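Local coordinates for putative ribose 5-phosphate isomerase (Leishmania infantum, PDB 6FXW), which probably interconverts ribose 5-phosphate and ribulose 5-phosphate in the pentose phosphate pathway, as a type B isomerase of the LacAB/RpiB family, at residues H14-Y17 / A18-Q21. Sequence-based numbering, arbitrary orientation.
Sequences HAAY and ATHQ. With SO4 (sulfate ion), chain B.
H20 turns its ring back onto the residue three places before it: ND1 donates to Y17 O over 2.9 Å, nearly straight at 161°. The bond lies in the carbonyl plane on a lone pair of Y17 O, and the oxygen sits close to the imidazole plane, which helps to set the ring's rotation. Y17 to H20 form a type I beta turn, whose backbone bond from H20 N to Y17 O is weak and which the H20 side chain also closes. It illustrates how a parallel alpha/beta fold passes from strand to helix, here from strand 6-12 into helix 20-29. With chi1 at 75°, CG of H20 stands between its backbone N and carbonyl carbon, which brings ND1 back to Y17 O.

One residue earlier, T19 N donates to A16 O at 3.2 Å, from well above that carbonyl's plane. Two waters bridge further backbone and side-chain groups. One donates to H14 O and accepts from A18 N; the other donates to A15 O and is hydrogen-bonded to T19 OG1 at 2.8 Å.

At the far end, H14 NE2 donates to O2 of a sulfate at the ring's edge, 2.8 Å away. The ion, probably from the crystallisation liquor, is also held by R116 and by R140 and R144 of the second subunit, an arginine cluster consistent with an anion-binding pocket between subunits.

The Y17 and H20 rings run side by side, near parallel at 23° but slid apart with little overlap, and H20 also stacks on Y38. The closest ring atoms of Y17 and H20 are the two CE1 carbons, 3.8 Å apart.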
loop_
_atom_site.group_PDB
_atom_site.type_symbol
_atom_site.label_atom_id
_atom_site.label_comp_id
_atom_site.label_asym_id
_atom_site.label_seq_id
_atom_site.Cartn_x
_atom_site.Cartn_y
_atom_site.Cartn_z
ATOM N N HIS A 14 17.527 -7.010 -12.783
ATOM C CA HIS A 14 18.174 -7.914 -11.849
ATOM C C HIS A 14 17.460 -7.872 -10.492
ATOM O O HIS A 14 17.632 -8.763 -9.678
ATOM C CB HIS A 14 19.609 -7.512 -11.619
ATOM C CG HIS A 14 19.769 -6.098 -11.329
ATOM N ND1 HIS A 14 19.719 -5.125 -12.311
ATOM C CD2 HIS A 14 19.823 -5.463 -10.128
ATOM C CE1 HIS A 14 19.734 -3.944 -11.706
ATOM N NE2 HIS A 14 19.848 -4.126 -10.382
ATOM N N ALA A 15 16.669 -6.838 -10.243
ATOM C CA ALA A 15 15.991 -6.800 -8.919
ATOM C C ALA A 15 15.098 -8.036 -8.741
ATOM O O ALA A 15 14.896 -8.530 -7.596
ATOM C CB ALA A 15 15.177 -5.583 -8.799
ATOM N N ALA A 16 14.549 -8.572 -9.838
ATOM C CA ALA A 16 13.647 -9.673 -9.807
ATOM C C ALA A 16 14.303 -10.985 -10.200
ATOM O O ALA A 16 13.638 -11.996 -10.358
ATOM C CB ALA A 16 12.438 -9.423 -10.680
ATOM N N TYR A 17 15.604 -10.981 -10.285
ATOM C CA TYR A 17 16.265 -12.218 -10.797
ATOM C C TYR A 17 16.065 -13.360 -9.831
ATOM O O TYR A 17 15.703 -14.453 -10.256
ATOM C CB TYR A 17 17.718 -11.967 -11.121
ATOM C CG TYR A 17 18.397 -13.171 -11.664
ATOM C CD1 TYR A 17 18.102 -13.606 -12.925
ATOM C CD2 TYR A 17 19.380 -13.775 -10.950
ATOM C CE1 TYR A 17 18.730 -14.720 -13.472
ATOM C CE2 TYR A 17 20.007 -14.923 -11.436
ATOM C CZ TYR A 17 19.680 -15.352 -12.712
ATOM O OH TYR A 17 20.317 -16.454 -13.320
ATOM N N ALA A 18 16.206 -13.118 -8.544
ATOM C CA ALA A 18 15.994 -14.147 -7.561
ATOM C C ALA A 18 14.609 -14.749 -7.564
ATOM O O ALA A 18 14.469 -15.939 -7.298
ATOM C CB ALA A 18 16.364 -13.620 -6.196
ATOM N N THR A 19 13.587 -13.973 -7.903
ATOM C CA THR A 19 12.182 -14.369 -7.799
ATOM C C THR A 19 11.530 -14.595 -9.128
ATOM O O THR A 19 10.362 -14.891 -9.191
ATOM C CB THR A 19 11.334 -13.314 -7.045
ATOM O OG1 THR A 19 11.618 -12.050 -7.595
ATOM C CG2 THR A 19 11.663 -13.316 -5.519
ATOM N N HIS A 20 12.266 -14.496 -10.264
ATOM C CA HIS A 20 11.557 -14.454 -11.526
ATOM C C HIS A 20 10.833 -15.789 -11.787
ATOM O O HIS A 20 9.758 -15.835 -12.415
ATOM C CB HIS A 20 12.454 -14.059 -12.759
ATOM C CG HIS A 20 13.382 -15.159 -13.255
ATOM N ND1 HIS A 20 14.632 -15.346 -12.746
ATOM C CD2 HIS A 20 13.286 -15.982 -14.317
ATOM C CE1 HIS A 20 15.257 -16.293 -13.429
ATOM N NE2 HIS A 20 14.455 -16.700 -14.400
ATOM N N GLN A 21 11.462 -16.917 -11.419
ATOM C CA GLN A 21 10.763 -18.173 -11.689
ATOM C C GLN A 21 9.491 -18.344 -10.839
ATOM O O GLN A 21 8.520 -18.793 -11.328
ATOM C CB GLN A 21 11.717 -19.350 -11.405
ATOM C CG GLN A 21 11.050 -20.705 -11.758
ATOM C CD GLN A 21 10.667 -20.837 -13.230
ATOM O OE1 GLN A 21 11.522 -20.637 -14.101
ATOM N NE2 GLN A 21 9.402 -21.112 -13.528
HETATM S S SO4 B . 20.191 -1.120 -8.055
HETATM O O1 SO4 B . 21.202 -0.878 -6.951
HETATM O O2 SO4 B . 19.827 -2.536 -8.079
HETATM O O3 SO4 B . 19.002 -0.210 -7.614
HETATM O O4 SO4 B . 20.843 -0.718 -9.268
HETATM O O HOH W 1 17.505 -10.752 -7.609
HETATM O O HOH W 2 14.048 -11.008 -6.665
#